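Side-chain contacts in peptidoglycan glycosyltransferase (PDB 5UY7), which belongs to the penicillin-binding protein family and is modelled here as a domain of the beta-lactamase-like fold, an antiparallel sheet packed among helices: residues H284-T287 / P288-V292; W342-Y345 / T346-L350; G521-M524 / R525-V529; A451-P454 / G455-V458. All blocks are in the same frame, centred on the assembly; numbering follows the deposited sequence.

Contact 1. Residues H284-T287 / P288-V292. With SO4 (sulfate ion), chain C.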
# COMPACT_ATOMS: atom_id res chain seq x y z
N HIS A 284 -18.42 -3.85 -9.94
CA HIS A 284 -18.84 -5.00 -10.74
C HIS A 284 -18.40 -4.87 -12.20
O HIS A 284 -18.99 -5.51 -13.08
CB HIS A 284 -20.36 -5.21 -10.65
CG HIS A 284 -20.88 -5.19 -9.25
ND1 HIS A 284 -20.51 -6.12 -8.30
CD2 HIS A 284 -21.74 -4.34 -8.62
CE1 HIS A 284 -21.12 -5.85 -7.16
NE2 HIS A 284 -21.87 -4.78 -7.33
N ARG A 285 -17.37 -4.06 -12.48
CA ARG A 285 -16.87 -3.95 -13.85
C ARG A 285 -16.06 -5.18 -14.26
O ARG A 285 -16.06 -5.56 -15.44
CB ARG A 285 -16.00 -2.69 -14.01
CG ARG A 285 -16.71 -1.40 -13.63
CD ARG A 285 -17.79 -0.99 -14.64
NE ARG A 285 -18.79 -0.18 -13.96
CZ ARG A 285 -18.62 1.11 -13.67
NH1 ARG A 285 -17.52 1.73 -14.05
NH2 ARG A 285 -19.55 1.77 -12.99
N VAL A 286 -15.35 -5.78 -13.32
CA VAL A 286 -14.58 -6.99 -13.54
C VAL A 286 -14.81 -7.91 -12.35
O VAL A 286 -15.33 -7.50 -11.31
CB VAL A 286 -13.07 -6.74 -13.70
CG1 VAL A 286 -12.79 -5.73 -14.81
CG2 VAL A 286 -12.46 -6.25 -12.39
N THR A 287 -14.40 -9.16 -12.52
CA THR A 287 -14.35 -10.14 -11.44
C THR A 287 -12.91 -10.61 -11.31
O THR A 287 -12.09 -10.32 -12.19
CB THR A 287 -15.27 -11.32 -11.74
OG1 THR A 287 -14.78 -11.99 -12.91
CG2 THR A 287 -16.69 -10.85 -11.94
N PRO A 288 -12.55 -11.35 -10.26
CA PRO A 288 -11.15 -11.77 -10.13
C PRO A 288 -10.64 -12.60 -11.30
O PRO A 288 -9.44 -12.56 -11.59
CB PRO A 288 -11.14 -12.56 -8.82
CG PRO A 288 -12.26 -11.97 -8.02
CD PRO A 288 -13.33 -11.67 -9.04
N ASN A 289 -11.51 -13.34 -11.98
CA ASN A 289 -11.05 -14.17 -13.09
C ASN A 289 -11.34 -13.58 -14.46
O ASN A 289 -11.17 -14.27 -15.46
CB ASN A 289 -11.65 -15.57 -12.98
CG ASN A 289 -11.18 -16.30 -11.75
OD1 ASN A 289 -11.98 -16.81 -10.96
ND2 ASN A 289 -9.87 -16.33 -11.56
N THR A 290 -11.79 -12.32 -14.52
CA THR A 290 -11.86 -11.62 -15.79
C THR A 290 -10.49 -11.59 -16.45
O THR A 290 -9.48 -11.33 -15.80
CB THR A 290 -12.36 -10.19 -15.57
OG1 THR A 290 -13.73 -10.24 -15.12
CG2 THR A 290 -12.26 -9.37 -16.85
N LEU A 291 -10.46 -11.86 -17.76
CA LEU A 291 -9.20 -11.83 -18.50
C LEU A 291 -8.88 -10.41 -18.96
O LEU A 291 -9.76 -9.67 -19.40
CB LEU A 291 -9.27 -12.76 -19.71
CG LEU A 291 -9.48 -14.24 -19.38
CD1 LEU A 291 -9.40 -15.07 -20.65
CD2 LEU A 291 -8.47 -14.72 -18.35
N VAL A 292 -7.60 -10.05 -18.86
CA VAL A 292 -7.08 -8.76 -19.27
C VAL A 292 -5.88 -9.02 -20.18
O VAL A 292 -4.91 -9.66 -19.75
CB VAL A 292 -6.66 -7.90 -18.07
CG1 VAL A 292 -6.19 -6.51 -18.52
CG2 VAL A 292 -7.80 -7.79 -17.06
S SO4 C . -15.23 -15.16 -11.59
O1 SO4 C . -16.38 -15.00 -10.71
O2 SO4 C . -14.90 -16.57 -11.75
O3 SO4 C . -14.08 -14.47 -10.99
O4 SO4 C . -15.53 -14.58 -12.90

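Contact 2. Residues W342-Y345 / T346-L350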
# COMPACT_ATOMS: atom_id res chain seq x y z
N TRP A 342 -11.94 9.18 -8.68
CA TRP A 342 -11.69 10.29 -7.76
C TRP A 342 -12.44 10.10 -6.45
O TRP A 342 -11.89 10.34 -5.37
CB TRP A 342 -12.08 11.62 -8.41
CG TRP A 342 -11.76 12.83 -7.57
CD1 TRP A 342 -10.66 13.63 -7.66
CD2 TRP A 342 -12.57 13.39 -6.51
NE1 TRP A 342 -10.72 14.63 -6.73
CE2 TRP A 342 -11.88 14.51 -6.01
CE3 TRP A 342 -13.80 13.03 -5.93
CZ2 TRP A 342 -12.37 15.29 -4.96
CZ3 TRP A 342 -14.29 13.82 -4.89
CH2 TRP A 342 -13.58 14.93 -4.42
N ASN A 343 -13.70 9.68 -6.51
CA ASN A 343 -14.42 9.44 -5.27
C ASN A 343 -13.78 8.33 -4.46
O ASN A 343 -13.76 8.39 -3.22
CB ASN A 343 -15.89 9.14 -5.55
CG ASN A 343 -16.73 10.40 -5.58
OD1 ASN A 343 -16.95 11.05 -4.54
ND2 ASN A 343 -17.16 10.79 -6.77
N MET A 344 -13.25 7.30 -5.12
CA MET A 344 -12.55 6.25 -4.39
C MET A 344 -11.29 6.79 -3.74
O MET A 344 -11.03 6.52 -2.56
CB MET A 344 -12.22 5.07 -5.32
CG MET A 344 -11.52 3.91 -4.62
SD MET A 344 -9.71 4.08 -4.56
CE MET A 344 -9.31 3.92 -6.31
N TYR A 345 -10.49 7.57 -4.49
CA TYR A 345 -9.29 8.15 -3.90
C TYR A 345 -9.62 9.02 -2.70
O TYR A 345 -8.88 9.05 -1.71
CB TYR A 345 -8.54 9.00 -4.93
CG TYR A 345 -7.93 8.24 -6.07
CD1 TYR A 345 -7.38 6.97 -5.89
CD2 TYR A 345 -7.90 8.80 -7.33
CE1 TYR A 345 -6.82 6.29 -6.95
CE2 TYR A 345 -7.35 8.13 -8.38
CZ TYR A 345 -6.82 6.88 -8.20
OH TYR A 345 -6.28 6.24 -9.29
N THR A 346 -10.72 9.76 -2.79
CA THR A 346 -11.11 10.62 -1.69
C THR A 346 -11.61 9.79 -0.51
O THR A 346 -11.37 10.15 0.66
CB THR A 346 -12.18 11.60 -2.16
OG1 THR A 346 -11.59 12.47 -3.13
CG2 THR A 346 -12.72 12.43 -1.01
N SER A 347 -12.28 8.67 -0.78
CA SER A 347 -12.78 7.85 0.32
C SER A 347 -11.65 7.22 1.12
O SER A 347 -11.80 7.03 2.33
CB SER A 347 -13.75 6.79 -0.20
OG SER A 347 -13.07 5.73 -0.85
N ILE A 348 -10.50 6.93 0.49
CA ILE A 348 -9.37 6.37 1.22
C ILE A 348 -8.47 7.50 1.74
O ILE A 348 -7.35 7.26 2.18
CB ILE A 348 -8.56 5.36 0.38
CG1 ILE A 348 -8.07 5.98 -0.93
CG2 ILE A 348 -9.39 4.11 0.11
CD1 ILE A 348 -7.01 5.14 -1.66
N GLY A 349 -8.97 8.73 1.69
CA GLY A 349 -8.32 9.84 2.37
C GLY A 349 -7.23 10.55 1.60
O GLY A 349 -6.52 11.37 2.20
N LEU A 350 -7.08 10.28 0.31
CA LEU A 350 -6.03 10.96 -0.44
C LEU A 350 -6.45 12.40 -0.74
O LEU A 350 -7.64 12.71 -0.84
CB LEU A 350 -5.73 10.22 -1.75
CG LEU A 350 -5.37 8.74 -1.57
CD1 LEU A 350 -4.82 8.20 -2.87
CD2 LEU A 350 -4.36 8.58 -0.45

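Contact 3. Residues G521-M524 / R525-V529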
# COMPACT_ATOMS: atom_id res chain seq x y z
N GLY A 521 7.03 -9.81 10.55
CA GLY A 521 7.31 -11.07 11.23
C GLY A 521 7.66 -10.88 12.69
O GLY A 521 7.17 -11.61 13.57
N ASP A 522 8.53 -9.91 12.98
CA ASP A 522 8.92 -9.66 14.36
C ASP A 522 7.71 -9.27 15.19
O ASP A 522 7.60 -9.65 16.37
CB ASP A 522 9.98 -8.56 14.45
CG ASP A 522 11.35 -9.00 13.97
OD1 ASP A 522 11.55 -10.19 13.66
OD2 ASP A 522 12.25 -8.13 13.91
N THR A 523 6.80 -8.48 14.60
CA THR A 523 5.60 -8.06 15.32
C THR A 523 4.65 -9.23 15.55
O THR A 523 4.12 -9.38 16.66
CB THR A 523 4.89 -6.93 14.56
OG1 THR A 523 5.78 -5.81 14.47
CG2 THR A 523 3.62 -6.50 15.29
N MET A 524 4.42 -10.07 14.53
CA MET A 524 3.64 -11.29 14.74
C MET A 524 4.19 -12.10 15.91
O MET A 524 3.44 -12.54 16.78
CB MET A 524 3.65 -12.17 13.49
CG MET A 524 3.08 -11.58 12.24
SD MET A 524 1.29 -11.57 12.23
CE MET A 524 0.99 -9.92 12.89
N ARG A 525 5.50 -12.34 15.92
CA ARG A 525 6.08 -13.15 16.99
C ARG A 525 5.88 -12.48 18.34
O ARG A 525 5.54 -13.15 19.32
CB ARG A 525 7.56 -13.41 16.72
CG ARG A 525 7.82 -14.48 15.66
CD ARG A 525 9.33 -14.73 15.49
NE ARG A 525 9.96 -13.67 14.71
CZ ARG A 525 9.87 -13.59 13.39
NH1 ARG A 525 9.18 -14.50 12.72
NH2 ARG A 525 10.46 -12.60 12.74
N ALA A 526 6.08 -11.16 18.41
CA ALA A 526 5.99 -10.48 19.70
C ALA A 526 4.56 -10.51 20.24
O ALA A 526 4.37 -10.50 21.46
CB ALA A 526 6.48 -9.04 19.57
N LEU A 527 3.58 -10.56 19.35
CA LEU A 527 2.17 -10.60 19.72
C LEU A 527 1.63 -12.02 19.87
O LEU A 527 0.42 -12.18 20.05
CB LEU A 527 1.33 -9.86 18.68
CG LEU A 527 1.66 -8.37 18.59
CD1 LEU A 527 0.82 -7.72 17.52
CD2 LEU A 527 1.46 -7.69 19.94
N ASN A 528 2.49 -13.03 19.79
CA ASN A 528 2.10 -14.44 19.93
C ASN A 528 1.11 -14.88 18.86
O ASN A 528 0.29 -15.77 19.10
CB ASN A 528 1.51 -14.72 21.32
CG ASN A 528 2.49 -14.44 22.43
OD1 ASN A 528 3.68 -14.77 22.35
ND2 ASN A 528 1.99 -13.85 23.52
N VAL A 529 1.17 -14.26 17.69
CA VAL A 529 0.32 -14.74 16.59
C VAL A 529 0.83 -16.10 16.14
O VAL A 529 2.03 -16.24 15.83
CB VAL A 529 0.34 -13.75 15.44
CG1 VAL A 529 -0.50 -14.29 14.28
CG2 VAL A 529 -0.15 -12.38 15.91

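Contact 4. Residues A451-P454 / G455-V458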
# COMPACT_ATOMS: atom_id res chain seq x y z
N ALA A 451 9.46 -9.77 0.25
CA ALA A 451 8.55 -9.31 1.30
C ALA A 451 7.84 -10.46 1.99
O ALA A 451 7.09 -10.23 2.94
CB ALA A 451 7.52 -8.34 0.72
N ALA A 452 8.05 -11.69 1.54
CA ALA A 452 7.49 -12.85 2.22
C ALA A 452 8.00 -12.91 3.66
O ALA A 452 9.12 -12.49 3.96
CB ALA A 452 7.86 -14.13 1.50
N VAL A 453 7.17 -13.47 4.53
CA VAL A 453 7.46 -13.62 5.96
C VAL A 453 7.42 -15.10 6.31
O VAL A 453 6.33 -15.69 6.36
CB VAL A 453 6.46 -12.82 6.81
CG1 VAL A 453 6.69 -13.08 8.30
CG2 VAL A 453 6.51 -11.34 6.49
N PRO A 454 8.56 -15.73 6.56
CA PRO A 454 8.56 -17.17 6.89
C PRO A 454 7.61 -17.47 8.05
O PRO A 454 7.67 -16.83 9.11
CB PRO A 454 10.02 -17.44 7.27
CG PRO A 454 10.79 -16.40 6.48
CD PRO A 454 9.93 -15.17 6.50
N GLY A 455 6.71 -18.42 7.81
CA GLY A 455 5.76 -18.85 8.82
C GLY A 455 4.41 -18.17 8.79
O GLY A 455 3.50 -18.61 9.51
N TYR A 456 4.24 -17.10 8.01
CA TYR A 456 3.00 -16.34 8.04
C TYR A 456 2.54 -16.01 6.64
O TYR A 456 3.33 -15.55 5.81
CB TYR A 456 3.18 -15.03 8.83
CG TYR A 456 3.45 -15.26 10.28
CD1 TYR A 456 2.41 -15.43 11.18
CD2 TYR A 456 4.76 -15.34 10.76
CE1 TYR A 456 2.65 -15.65 12.51
CE2 TYR A 456 5.01 -15.57 12.10
CZ TYR A 456 3.95 -15.72 12.98
OH TYR A 456 4.19 -15.94 14.31
N ARG A 457 1.25 -16.20 6.39
CA ARG A 457 0.65 -15.64 5.18
C ARG A 457 0.57 -14.13 5.29
O ARG A 457 -0.01 -13.61 6.25
CB ARG A 457 -0.74 -16.23 4.98
CG ARG A 457 -0.71 -17.72 4.70
CD ARG A 457 -2.10 -18.31 4.75
NE ARG A 457 -3.02 -17.61 3.86
CZ ARG A 457 -4.32 -17.85 3.83
NH1 ARG A 457 -4.85 -18.77 4.62
NH2 ARG A 457 -5.11 -17.15 3.00
N VAL A 458 1.15 -13.43 4.32
CA VAL A 458 1.13 -11.97 4.28
C VAL A 458 0.85 -11.53 2.85
O VAL A 458 0.87 -12.32 1.91
CB VAL A 458 2.45 -11.34 4.77
CG1 VAL A 458 2.82 -11.86 6.17
CG2 VAL A 458 3.58 -11.59 3.76
O HOH W 1 4.94 -15.06 3.67

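Contact 1. Residues H284-T287 / P288-V292
Two hydrogen bonds run between Thr-287 and Thr-290, one through a side chain and one through backbone alone. Thr-290 OG1 receives the amide proton of Thr-287 along an almost straight path, with 2.9 Å between Thr-287 N and Thr-290 OG1 and 170° at the hydrogen. The first torsion of Thr-290 (chi1 -67°) swings the hydroxyl back beside its own amide, where it faces the preceding segment. In the other direction Thr-290 N donates to Thr-287 O at 3.1 Å.

A sulfate ion, probably carried over from crystallisation, adds a second set of polar contacts. Thr-287 OG1 donates to sulfate O4 at 2.7 Å, and Asn-289 N to sulfate O3 at 3.0 Å, so one anion joins both segments.

Apolar contact is slighter. The peptide link itself holds Pro-288 CD near Thr-287 CB. Thr-290 CG2 comes to 4.2 Å from Val-286 CB. The buried Val-286 side chain rests on Ala-280 and Leu-281 of helix 273-282 and on Val-317, which Thr-290 also touches.

The bond from Thr-290 N to Thr-287 O closes a type I beta turn with Pro-288 and Asn-289 at its corners, carrying the chain from helix 273-282 into strand 291-293.

Contact 2. Residues W342-Y345 / T346-L350
Thr-346 sits one helical turn beyond Trp-342 and lies over its indole. Its OG1 stands 3.2 Å above the indole plane, over the six-membered ring and so off the centre of the whole indole; this hydroxyl oxygen is the atom over the face, with CB behind it. With CG of Trp-342 anti to the backbone N (chi1 -176°), the ring is laid beneath the threonine. Thr-346 N also donates to Trp-342 O.

Ser-347 turns its hydroxyl back on the helix: OG donates to Met-344 O at 2.8 Å. That carbonyl oxygen takes a second proton from Ile-348 N, at 3.1 Å, and is thus held by two donors. Ile-348 brings CD1 to 4.1 Å from Met-344 SD.

Gly-349, at positive phi, is the C-prime residue of a Schellman motif, in which Gly-349 N bonds to Thr-346 O and Leu-350 N to Tyr-345 O (3.0 Å). Leu-350 then sets CD1 against Tyr-345 CD1 at 4.1 Å.

Around this end of helix 338-347, Met-344 and Ile-348 pack on Phe-275 of helix 273-282, and Ile-348 and Leu-350 meet Ala-396 and Gln-392 of helix 390-401.

Contact 3. Residues G521-M524 / R525-V529
A Schellman motif ends helix 509-526, with Val-529 N reaching back to Met-524 O at 3.0 Å and Asn-528 N bonded to Arg-525 O. Asn-528, at positive phi, is the C-prime residue that turns the chain out of the helix. Before it, ordinary helical bonds still join Gly-521 to Arg-525, Asp-522 to Ala-526 and Thr-523 to Leu-527.

The turn brings Val-529 back over the helix end. Its CG1 lies 3.8 Å from Met-524 SD, the methionine chain being bent at both chi2 and chi3 so that sulfur and methyl curl toward the valine. This pair covers the last turn on the side that faces Pro-486. On another side Thr-523 and Leu-527 lie alongside each other, pointing the same way, with CG2 of the threonine 3.8 Å from CD1 of the leucine. Thr-523 also packs on Ile-203 and Ile-206 of helix 201-217.

Arg-525 folds back along the helix, bent at chi3 (-77°), and spreads its guanidinium over the carbonyl of Gly-521, whose O stands 3.3 Å above the centre of that plane. Asp-522, whose OD2 is bonded by Asn-210, completes a salt bridge at the guanidinium edge. The two planes are turned 76° apart, and OD1 of Asp-522 uses its anti lone pair to accept a proton from Arg-525 NH2 at 2.8 Å.

Contact 4. Residues A451-P454 / G455-V458
The Tyr-456 ring is approached obliquely by Val-453 and Pro-454: Val-453 CG1 lies 3.9 Å from Tyr-456 CD2, and Pro-454 O is 3.7 Å from the same ring carbon. Beyond the two segments, Met-524 and Arg-525 of helix 509-526 and Pro-531 also touch this tyrosine, and its hydroxyl is hydrogen-bonded to Val-529 O.

Val-453 serves two neighbours with its two methyls. CG1, anti to the backbone N (chi1 175°), goes to the tyrosine, whereas CG2 meets Val-458 CG1 at 3.7 Å, the two valines crossing at about a right angle.

Residues 453-456 form a type II beta turn, closed by Tyr-456 N donating to Val-453 O at 3.0 Å. Gly-455 occupies the third position with phi of 94°, the left-handed conformation usual there in a type II turn. The reversal leads the chain back toward strand 459-466.

Beside the closing bond a water links the two ends of the turn, accepting from Val-453 N at 2.9 Å and donating to Tyr-456 O at 2.7 Å. Farther along, Val-458 CG2 lies 3.9 Å from Ala-451 O, a buried carbonyl oxygen that has no polar partner in the model.

From the N terminus the contacts come in the order 1, 2, 4, 3. All are local and lie in series; none nests in or crosses another. Contact 1 turns the chain after helix 273-282 toward strand 291-293, and contact 2 ends helix 338-347; both pack on helix 273-282, although their nearest atoms are about 11 Å apart. Contact 4 reverses the loop between helix 428-442 and strand 459-466, an outermost strand of the five-stranded sheet, and contact 3 ends helix 509-526. Contacts 3 and 4 touch, their centres about 12 Å apart, joining that helix to the loop; both lie across the chain's centre from contact 2.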